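Local coordinates for probable amino acid aminotransferase (PDB 6Q1S), which is probably an amino acid aminotransferase of class IV, seen here with 4'-deoxy-4'-aminopyridoxal-5'-phosphate and 2-oxoglutaric acid bound, at residues A116-I119 with G120-D124; V157-A160 with V161-H164; V262-D266 with G267-P271. All coordinates share one frame; numbering follows the deposited sequence.

Contact 1: A116-I119 with G120-D124; sequences ARVI and GARRD. With AKG (2-oxoglutaric acid), chain H.
Val118 and Arg122 lie side by side, one turn apart on the helix 116-123, and point the same way. The CG1 methyl of Val118 sits over one face of the Arg122 guanidinium, with Val118 CG1 3.3 Å from Arg122 NE. The Arg122 chain is extended from CG to NE. Its CG turns back beside the backbone N (chi1 -63°), which carries the chain over the carbonyl of Val118. Arg122 N also donates to Val118 O at 3.0 Å, in a nearly straight bond. The end of Arg122 is held from outside: it forms a salt bridge with Glu88 and a hydrogen bond to the carbonyl of Met256.

Ala121 N bonds to Arg117 O and Arg123 N to Ile119 O in the same i to i+4 pattern. Arg123 then folds onto its neighbour Asp124. It grips the carboxylate side-on, with Arg123 NE 3.0 Å from Asp124 OD1 and Arg123 NH2 2.9 Å from Asp124 OD2. NE meets OD1 from above the carboxylate plane, while NH2 reaches OD2 on its syn side.

The CB of Arg117 points away from residues 120-124. At chi1 67° the extended chain leads toward the bound 2-oxoglutaric acid. There Arg117 NH2 meets AKG O3 near the guanidinium plane. The modelled separation is too short to trust, so the detail of this bond is doubtful. Arg187 and Thr257 also form hydrogen bonds with this ligand. The three arginines have different partners: Arg122 has Glu88 and the Met256 carbonyl, Arg123 has Asp124, and Arg117 has the bound acid, which its guanidinium would probably favour.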
ATOM      1  N   ALA B 116     -11.871   4.775  20.706  1.00 34.12           N
ATOM      2  CA  ALA B 116     -11.591   4.889  22.134  1.00 32.60           C
ATOM      3  C   ALA B 116     -10.101   4.856  22.438  1.00 30.92           C
ATOM      4  O   ALA B 116      -9.684   5.356  23.488  1.00 29.67           O
ATOM      5  CB  ALA B 116     -12.304   3.773  22.900  1.00 31.99           C
ATOM      6  N   ARG B 117      -9.293   4.278  21.546  1.00 31.15           N
ATOM      7  CA  ARG B 117      -7.846   4.276  21.724  1.00 30.30           C
ATOM      8  C   ARG B 117      -7.261   5.683  21.756  1.00 31.68           C
ATOM      9  O   ARG B 117      -6.163   5.876  22.288  1.00 34.09           O
ATOM     10  CB  ARG B 117      -7.192   3.456  20.611  1.00 28.16           C
ATOM     11  CG  ARG B 117      -7.337   4.081  19.234  1.00 27.40           C
ATOM     12  CD  ARG B 117      -6.266   3.607  18.267  1.00 26.73           C
ATOM     13  NE  ARG B 117      -6.646   3.876  16.883  1.00 25.39           N
ATOM     14  CZ  ARG B 117      -6.498   5.050  16.279  1.00 26.12           C
ATOM     15  NH1 ARG B 117      -5.985   6.077  16.940  1.00 27.84           N
ATOM     16  NH2 ARG B 117      -6.871   5.199  15.016  1.00 25.39           N
ATOM     17  N   VAL B 118      -7.972   6.671  21.211  1.00 30.87           N
ATOM     18  CA  VAL B 118      -7.431   8.025  21.148  1.00 29.39           C
ATOM     19  C   VAL B 118      -7.443   8.672  22.526  1.00 30.72           C
ATOM     20  O   VAL B 118      -6.471   9.325  22.927  1.00 33.38           O
ATOM     21  CB  VAL B 118      -8.217   8.860  20.120  1.00 29.53           C
ATOM     22  CG1 VAL B 118      -7.914  10.338  20.288  1.00 31.56           C
ATOM     23  CG2 VAL B 118      -7.887   8.406  18.709  1.00 27.24           C
ATOM     24  N   ILE B 119      -8.530   8.494  23.281  1.00 29.54           N
ATOM     25  CA  ILE B 119      -8.613   9.123  24.595  1.00 30.80           C
ATOM     26  C   ILE B 119      -7.582   8.525  25.546  1.00 31.18           C
ATOM     27  O   ILE B 119      -7.046   9.227  26.413  1.00 33.39           O
ATOM     28  CB  ILE B 119     -10.048   9.026  25.154  1.00 33.58           C
ATOM     29  CG1 ILE B 119     -10.278  10.104  26.214  1.00 36.49           C
ATOM     30  CG2 ILE B 119     -10.335   7.644  25.728  1.00 34.51           C
ATOM     31  CD1 ILE B 119     -10.152  11.516  25.676  1.00 37.56           C
ATOM     32  N   GLY B 120      -7.278   7.233  25.400  1.00 30.21           N
ATOM     33  CA  GLY B 120      -6.249   6.631  26.230  1.00 30.43           C
ATOM     34  C   GLY B 120      -4.855   7.091  25.850  1.00 30.23           C
ATOM     35  O   GLY B 120      -4.012   7.330  26.719  1.00 32.08           O
ATOM     36  N   ALA B 121      -4.594   7.226  24.548  1.00 29.56           N
ATOM     37  CA  ALA B 121      -3.276   7.663  24.098  1.00 29.38           C
ATOM     38  C   ALA B 121      -2.993   9.100  24.518  1.00 29.93           C
ATOM     39  O   ALA B 121      -1.863   9.432  24.895  1.00 30.18           O
ATOM     40  CB  ALA B 121      -3.164   7.512  22.582  1.00 28.58           C
ATOM     41  N   ARG B 122      -4.002   9.971  24.452  1.00 30.18           N
ATOM     42  CA  ARG B 122      -3.824  11.347  24.901  1.00 30.78           C
ATOM     43  C   ARG B 122      -3.607  11.407  26.407  1.00 32.82           C
ATOM     44  O   ARG B 122      -2.690  12.081  26.890  1.00 35.89           O
ATOM     45  CB  ARG B 122      -5.037  12.190  24.509  1.00 30.91           C
ATOM     46  CG  ARG B 122      -5.266  12.326  23.017  1.00 30.21           C
ATOM     47  CD  ARG B 122      -6.364  13.338  22.740  1.00 30.48           C
ATOM     48  NE  ARG B 122      -6.833  13.287  21.358  1.00 29.83           N
ATOM     49  CZ  ARG B 122      -7.958  13.851  20.933  1.00 30.28           C
ATOM     50  NH1 ARG B 122      -8.732  14.511  21.785  1.00 30.64           N
ATOM     51  NH2 ARG B 122      -8.312  13.757  19.658  1.00 30.20           N
ATOM     52  N   ARG B 123      -4.448  10.704  27.165  1.00 35.15           N
ATOM     53  CA  ARG B 123      -4.408  10.780  28.621  1.00 35.69           C
ATOM     54  C   ARG B 123      -3.252   9.976  29.199  1.00 33.64           C
ATOM     55  O   ARG B 123      -2.507  10.469  30.054  1.00 33.27           O
ATOM     56  CB  ARG B 123      -5.734  10.290  29.202  1.00 37.30           C
ATOM     57  CG  ARG B 123      -5.911  10.553  30.684  1.00 38.16           C
ATOM     58  CD  ARG B 123      -7.026   9.676  31.206  1.00 39.55           C
ATOM     59  NE  ARG B 123      -6.909   8.326  30.658  1.00 39.80           N
ATOM     60  CZ  ARG B 123      -7.902   7.445  30.610  1.00 39.06           C
ATOM     61  NH1 ARG B 123      -9.100   7.767  31.077  1.00 41.57           N
ATOM     62  NH2 ARG B 123      -7.696   6.244  30.086  1.00 35.25           N
ATOM     63  N   ASP B 124      -3.085   8.734  28.746  1.00 32.11           N
ATOM     64  CA  ASP B 124      -2.138   7.817  29.368  1.00 32.20           C
ATOM     65  C   ASP B 124      -0.812   7.721  28.629  1.00 32.56           C
ATOM     66  O   ASP B 124       0.213   7.440  29.259  1.00 34.30           O
ATOM     67  CB  ASP B 124      -2.755   6.418  29.474  1.00 31.97           C
ATOM     68  CG  ASP B 124      -4.054   6.414  30.254  1.00 32.48           C
ATOM     69  OD1 ASP B 124      -4.204   7.258  31.164  1.00 33.21           O
ATOM     70  OD2 ASP B 124      -4.924   5.567  29.959  1.00 32.19           O
TER
HETATM   71  C1  AKG H 302      -4.751   7.734  13.998  1.00 38.59           C
HETATM   72  O1  AKG H 302      -4.500   6.859  14.854  1.00 38.84           O
HETATM   73  O2  AKG H 302      -5.073   8.899  14.319  1.00 39.17           O
HETATM   74  C2  AKG H 302      -4.666   7.388  12.582  1.00 37.11           C
HETATM   75  O5  AKG H 302      -3.946   8.036  11.838  1.00 38.19           O
HETATM   76  C3  AKG H 302      -5.464   6.224  12.042  1.00 34.28           C
HETATM   77  C4  AKG H 302      -4.636   4.949  12.148  1.00 32.69           C
HETATM   78  C5  AKG H 302      -5.477   3.832  12.717  1.00 31.45           C
HETATM   79  O3  AKG H 302      -6.699   4.037  12.885  1.00 31.51           O
HETATM   80  O4  AKG H 302      -4.921   2.750  13.004  1.00 29.79           O

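Contact 2: V157-A160 with V161-H164; sequences VNMA and VLRH
Val157 meets Val161 one turn further along the helix 156-166. Their methyls touch loosely, with Val157 CG1 4.3 Å from Val161 CG2. Val157 O takes the N-H of Val161 at 2.9 Å. Leu146 of the second subunit packs on Val157.

Asn158 O accepts from Leu162 N in a longer bond of 3.3 Å, and Leu162 CG rests against the same oxygen. The amide of Asn158 is turned elsewhere: its ND2 bonds to the carbonyl of Pro186. The side chain also comes within about 4 Å of the bound 4'-deoxy-4'-aminopyridoxal-5'-phosphate.

Met159 is bent at both chi2 and chi3. The double bend turns CE forward along the helix, to 4.4 Å from Leu162 CD1. The side chain also touches 2-oxoglutaric acid, so this methionine lines the ligand pocket. Met159 O takes the N-H of Arg163 and lies over one face of that residue's guanidinium.

Ala160 CA lies over the same face, 3.4 Å above the plane and toward its rim. The fold of Arg163 explains this. Its chain bends at chi3 (-52°) and brings the guanidinium back along the preceding turn, where Arg163 NH2 comes within 3.4 Å of Ala160 CB. Ala160 O bonds to His164 N at 2.8 Å. The His164 ring meets Trp145 of the second subunit, and that tryptophan also packs on Ala160 and Val161.

The four i to i+4 bonds satisfy the carbonyls of 157 to 160. Arg163 lies close over Ala160, and its NE forms a salt bridge with Asp61 of the second subunit. Arg97 of that subunit comes close to Arg163 NH2, and the carboxylate of Asp61 probably offsets the like charges where the helix meets its neighbour.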
ATOM      1  N   VAL B 157       0.688  -2.154   5.041  1.00 19.99           N
ATOM      2  CA  VAL B 157       1.915  -2.412   5.790  1.00 20.28           C
ATOM      3  C   VAL B 157       1.927  -1.625   7.093  1.00 20.78           C
ATOM      4  O   VAL B 157       2.348  -2.137   8.138  1.00 21.10           O
ATOM      5  CB  VAL B 157       3.147  -2.094   4.924  1.00 20.18           C
ATOM      6  CG1 VAL B 157       4.417  -2.175   5.751  1.00 20.55           C
ATOM      7  CG2 VAL B 157       3.223  -3.047   3.742  1.00 19.74           C
ATOM      8  N   ASN B 158       1.457  -0.375   7.057  1.00 20.90           N
ATOM      9  CA  ASN B 158       1.398   0.435   8.270  1.00 21.40           C
ATOM     10  C   ASN B 158       0.567  -0.246   9.351  1.00 21.62           C
ATOM     11  O   ASN B 158       0.954  -0.266  10.525  1.00 22.05           O
ATOM     12  CB  ASN B 158       0.828   1.815   7.948  1.00 21.48           C
ATOM     13  CG  ASN B 158       1.615   2.534   6.872  1.00 21.31           C
ATOM     14  OD1 ASN B 158       1.666   2.091   5.722  1.00 20.89           O
ATOM     15  ND2 ASN B 158       2.214   3.662   7.232  1.00 21.68           N
ATOM     16  N   MET B 159      -0.574  -0.824   8.969  1.00 21.35           N
ATOM     17  CA  MET B 159      -1.438  -1.472   9.948  1.00 21.58           C
ATOM     18  C   MET B 159      -0.833  -2.782  10.438  1.00 22.48           C
ATOM     19  O   MET B 159      -0.972  -3.134  11.616  1.00 22.21           O
ATOM     20  CB  MET B 159      -2.823  -1.701   9.344  1.00 21.30           C
ATOM     21  CG  MET B 159      -3.488  -0.428   8.845  1.00 21.29           C
ATOM     22  SD  MET B 159      -3.584   0.853  10.110  1.00 21.94           S
ATOM     23  CE  MET B 159      -4.428  -0.031  11.418  1.00 22.29           C
ATOM     24  N   ALA B 160      -0.157  -3.516   9.551  1.00 22.62           N
ATOM     25  CA  ALA B 160       0.482  -4.766   9.952  1.00 21.35           C
ATOM     26  C   ALA B 160       1.617  -4.514  10.938  1.00 24.96           C
ATOM     27  O   ALA B 160       1.827  -5.304  11.866  1.00 23.56           O
ATOM     28  CB  ALA B 160       0.993  -5.513   8.722  1.00 20.89           C
ATOM     29  N   VAL B 161       2.362  -3.423  10.748  1.00 25.18           N
ATOM     30  CA  VAL B 161       3.436  -3.077  11.676  1.00 22.47           C
ATOM     31  C   VAL B 161       2.867  -2.798  13.061  1.00 22.84           C
ATOM     32  O   VAL B 161       3.452  -3.187  14.081  1.00 24.24           O
ATOM     33  CB  VAL B 161       4.239  -1.879  11.133  1.00 22.34           C
ATOM     34  CG1 VAL B 161       5.062  -1.235  12.235  1.00 22.90           C
ATOM     35  CG2 VAL B 161       5.137  -2.323   9.987  1.00 21.99           C
ATOM     36  N   LEU B 162       1.712  -2.134  13.122  1.00 22.84           N
ATOM     37  CA  LEU B 162       1.084  -1.861  14.411  1.00 23.35           C
ATOM     38  C   LEU B 162       0.581  -3.144  15.063  1.00 23.46           C
ATOM     39  O   LEU B 162       0.673  -3.301  16.285  1.00 25.51           O
ATOM     40  CB  LEU B 162      -0.057  -0.861  14.237  1.00 23.34           C
ATOM     41  CG  LEU B 162       0.358   0.589  13.986  1.00 23.45           C
ATOM     42  CD1 LEU B 162      -0.831   1.412  13.515  1.00 23.35           C
ATOM     43  CD2 LEU B 162       0.969   1.194  15.240  1.00 24.07           C
ATOM     44  N   ARG B 163       0.041  -4.069  14.265  1.00 23.17           N
ATOM     45  CA  ARG B 163      -0.393  -5.350  14.813  1.00 23.14           C
ATOM     46  C   ARG B 163       0.792  -6.175  15.295  1.00 23.36           C
ATOM     47  O   ARG B 163       0.677  -6.908  16.285  1.00 33.72           O
ATOM     48  CB  ARG B 163      -1.195  -6.128  13.770  1.00 22.64           C
ATOM     49  CG  ARG B 163      -2.594  -5.586  13.526  1.00 22.54           C
ATOM     50  CD  ARG B 163      -3.422  -6.563  12.703  1.00 22.42           C
ATOM     51  NE  ARG B 163      -2.737  -6.962  11.478  1.00 23.03           N
ATOM     52  CZ  ARG B 163      -2.842  -6.321  10.318  1.00 21.51           C
ATOM     53  NH1 ARG B 163      -3.613  -5.247  10.219  1.00 21.26           N
ATOM     54  NH2 ARG B 163      -2.179  -6.755   9.255  1.00 20.84           N
ATOM     55  N   HIS B 164       1.930  -6.077  14.605  1.00 23.15           N
ATOM     56  CA  HIS B 164       3.134  -6.778  15.040  1.00 23.40           C
ATOM     57  C   HIS B 164       3.577  -6.304  16.417  1.00 24.03           C
ATOM     58  O   HIS B 164       3.949  -7.115  17.272  1.00 24.41           O
ATOM     59  CB  HIS B 164       4.246  -6.582  14.008  1.00 23.09           C
ATOM     60  CG  HIS B 164       5.595  -7.048  14.463  1.00 23.41           C
ATOM     61  ND1 HIS B 164       6.519  -6.202  15.035  1.00 23.79           N
ATOM     62  CD2 HIS B 164       6.181  -8.269  14.419  1.00 23.45           C
ATOM     63  CE1 HIS B 164       7.614  -6.880  15.330  1.00 24.04           C
ATOM     64  NE2 HIS B 164       7.434  -8.137  14.969  1.00 23.84           N
TER

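Contact 3: V262-D266 with G267-P271; sequences VHTLD and GRRLP
The guanidinium of Arg269 carries Thr264 OG1 and His263 ND1 over one face. Thr264 OG1 lies 3.9 Å above that plane, offset toward its rim. The planes of the His263 ring and the guanidinium are nearly parallel (11° apart), but Arg269 NH1 comes at the ring obliquely, 3.7 Å from His263 ND1. At the ring's edge and in its plane, Thr264 OG1 shares a hydrogen bond with His263 ND1 at 2.6 Å; either atom could be the donor. This bond probably holds the imidazole in its rotation. With chi1 at 58° the imidazole swings over to the threonine hydroxyl.

The backbone beneath is a tight beta hairpin. Thr264 and Arg269 form a non-hydrogen-bonded antiparallel pair; Leu265 and Arg268 form the hydrogen-bonded one. Leu265 N donates to Arg268 O at 3.0 Å, and Arg268 N returns a bond to Leu265 O. A type I' turn runs from Leu265 to Arg268, with positive phi at Asp266 and Gly267. Beyond the pairs, Leu270 N reaches His263 O at 2.9 Å in an almost straight bond. Leu270 CD1 lies 3.8 Å from Leu265 CB and also touches Val262 CG1.

Leu265 shares its face of the hairpin with Arg268. Leu265 and Leu270 pack on Phe245 of the helix 241-245 and on Ile250 of the strand 249-254. Phe245 also makes a cation-pi contact with Arg268. Strand 258-265 also pairs, in parallel, with strand 126-132, where Thr130 OG1 is hydrogen-bonded to Asp266 OD1.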
ATOM      1  N   VAL B 262       5.528   8.858  24.544  1.00 30.04           N
ATOM      2  CA  VAL B 262       6.110   7.526  24.649  1.00 29.83           C
ATOM      3  C   VAL B 262       6.727   7.416  26.041  1.00 33.34           C
ATOM      4  O   VAL B 262       7.814   7.935  26.298  1.00 35.36           O
ATOM      5  CB  VAL B 262       7.145   7.274  23.551  1.00 29.33           C
ATOM      6  CG1 VAL B 262       7.806   5.915  23.736  1.00 29.21           C
ATOM      7  CG2 VAL B 262       6.501   7.383  22.175  1.00 28.64           C
ATOM      8  N   HIS B 263       6.026   6.734  26.948  1.00 34.01           N
ATOM      9  CA  HIS B 263       6.529   6.528  28.299  1.00 31.53           C
ATOM     10  C   HIS B 263       7.414   5.296  28.419  1.00 31.44           C
ATOM     11  O   HIS B 263       8.157   5.176  29.399  1.00 32.02           O
ATOM     12  CB  HIS B 263       5.365   6.426  29.295  1.00 31.97           C
ATOM     13  CG  HIS B 263       4.397   5.323  28.998  1.00 31.54           C
ATOM     14  ND1 HIS B 263       4.741   3.990  29.066  1.00 31.36           N
ATOM     15  CD2 HIS B 263       3.091   5.357  28.642  1.00 31.29           C
ATOM     16  CE1 HIS B 263       3.690   3.250  28.759  1.00 31.02           C
ATOM     17  NE2 HIS B 263       2.676   4.055  28.497  1.00 30.96           N
ATOM     18  N   THR B 264       7.349   4.385  27.450  1.00 30.76           N
ATOM     19  CA  THR B 264       8.159   3.173  27.449  1.00 30.65           C
ATOM     20  C   THR B 264       8.604   2.908  26.020  1.00 29.92           C
ATOM     21  O   THR B 264       7.766   2.780  25.123  1.00 29.35           O
ATOM     22  CB  THR B 264       7.375   1.974  27.996  1.00 30.69           C
ATOM     23  OG1 THR B 264       6.779   2.325  29.252  1.00 31.36           O
ATOM     24  CG2 THR B 264       8.292   0.779  28.190  1.00 30.74           C
ATOM     25  N   LEU B 265       9.915   2.843  25.810  1.00 29.97           N
ATOM     26  CA  LEU B 265      10.494   2.616  24.492  1.00 29.36           C
ATOM     27  C   LEU B 265      11.326   1.343  24.535  1.00 30.73           C
ATOM     28  O   LEU B 265      12.310   1.269  25.281  1.00 32.92           O
ATOM     29  CB  LEU B 265      11.343   3.810  24.054  1.00 29.46           C
ATOM     30  CG  LEU B 265      11.968   3.724  22.662  1.00 28.88           C
ATOM     31  CD1 LEU B 265      10.880   3.598  21.607  1.00 28.20           C
ATOM     32  CD2 LEU B 265      12.840   4.939  22.391  1.00 29.11           C
ATOM     33  N   ASP B 266      10.927   0.347  23.740  1.00 30.21           N
ATOM     34  CA  ASP B 266      11.615  -0.944  23.671  1.00 28.72           C
ATOM     35  C   ASP B 266      11.731  -1.595  25.048  1.00 29.36           C
ATOM     36  O   ASP B 266      12.779  -2.129  25.417  1.00 29.69           O
ATOM     37  CB  ASP B 266      12.995  -0.800  23.024  1.00 28.67           C
ATOM     38  CG  ASP B 266      12.918  -0.548  21.537  1.00 27.99           C
ATOM     39  OD1 ASP B 266      13.702   0.279  21.030  1.00 42.18           O
ATOM     40  OD2 ASP B 266      12.044  -1.145  20.879  1.00 41.07           O
ATOM     41  N   GLY B 267      10.647  -1.540  25.821  1.00 29.58           N
ATOM     42  CA  GLY B 267      10.614  -2.138  27.139  1.00 30.22           C
ATOM     43  C   GLY B 267      11.270  -1.323  28.231  1.00 31.73           C
ATOM     44  O   GLY B 267      11.070  -1.627  29.414  1.00 34.45           O
ATOM     45  N   ARG B 268      12.060  -0.312  27.879  1.00 32.18           N
ATOM     46  CA  ARG B 268      12.747   0.531  28.850  1.00 32.68           C
ATOM     47  C   ARG B 268      11.906   1.773  29.122  1.00 34.99           C
ATOM     48  O   ARG B 268      11.619   2.545  28.201  1.00 35.48           O
ATOM     49  CB  ARG B 268      14.126   0.925  28.327  1.00 31.71           C
ATOM     50  CG  ARG B 268      14.971  -0.240  27.835  1.00 31.50           C
ATOM     51  CD  ARG B 268      16.204   0.279  27.119  1.00 31.43           C
ATOM     52  NE  ARG B 268      16.657   1.541  27.695  1.00 37.39           N
ATOM     53  CZ  ARG B 268      17.625   2.293  27.183  1.00 37.31           C
ATOM     54  NH1 ARG B 268      18.247   1.917  26.073  1.00 37.86           N
ATOM     55  NH2 ARG B 268      17.966   3.428  27.777  1.00 36.83           N
ATOM     56  N   ARG B 269      11.517   1.973  30.379  1.00 37.55           N
ATOM     57  CA  ARG B 269      10.709   3.138  30.713  1.00 32.73           C
ATOM     58  C   ARG B 269      11.549   4.407  30.691  1.00 33.92           C
ATOM     59  O   ARG B 269      12.702   4.422  31.129  1.00 33.44           O
ATOM     60  CB  ARG B 269      10.043   2.997  32.078  1.00 33.40           C
ATOM     61  CG  ARG B 269       8.859   2.051  32.106  1.00 33.44           C
ATOM     62  CD  ARG B 269       8.108   2.192  33.416  1.00 35.27           C
ATOM     63  NE  ARG B 269       6.709   2.542  33.177  1.00 36.89           N
ATOM     64  CZ  ARG B 269       6.271   3.780  32.965  1.00 41.04           C
ATOM     65  NH1 ARG B 269       4.980   4.001  32.757  1.00 41.41           N
ATOM     66  NH2 ARG B 269       7.123   4.797  32.948  1.00 44.18           N
ATOM     67  N   LEU B 270      10.954   5.477  30.170  1.00 35.18           N
ATOM     68  CA  LEU B 270      11.497   6.810  29.977  1.00 34.51           C
ATOM     69  C   LEU B 270      10.940   7.763  31.028  1.00 35.34           C
ATOM     70  O   LEU B 270       9.736   7.738  31.310  1.00 36.55           O
ATOM     71  CB  LEU B 270      11.149   7.332  28.583  1.00 32.35           C
ATOM     72  CG  LEU B 270      11.557   6.410  27.434  1.00 31.63           C
ATOM     73  CD1 LEU B 270      11.094   6.964  26.099  1.00 30.99           C
ATOM     74  CD2 LEU B 270      13.057   6.188  27.442  1.00 31.83           C
ATOM     75  N   PRO B 271      11.778   8.598  31.634  1.00 34.36           N
ATOM     76  CA  PRO B 271      11.292   9.485  32.694  1.00 39.68           C
ATOM     77  C   PRO B 271      10.363  10.565  32.155  1.00 39.74           C
ATOM     78  O   PRO B 271      10.406  10.943  30.982  1.00 40.30           O
ATOM     79  CB  PRO B 271      12.576  10.090  33.267  1.00 39.55           C
ATOM     80  CG  PRO B 271      13.552  10.028  32.131  1.00 38.57           C
ATOM     81  CD  PRO B 271      13.217   8.775  31.371  1.00 36.99           C
TER

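Overall arrangement
From the N terminus the three contacts come in series; none nests in or crosses another. Each is local. Contact 1 spans the short helix 116-123, which follows the strand 106-113 of the antiparallel sheet and leads to the strand 126-132 of the mixed sheet. Contact 2 lies on the helix before the strand 172-176 of that sheet. Contact 3 closes a hairpin at its strand 258-265. Contacts 1 and 2 do not touch, yet both supply residues to the 2-oxoglutaric acid pocket. Contacts 1 and 3 meet where Asp124 O packs on His263 CD2, at 3.6 Å. Contact 3 lies well away from both ligands.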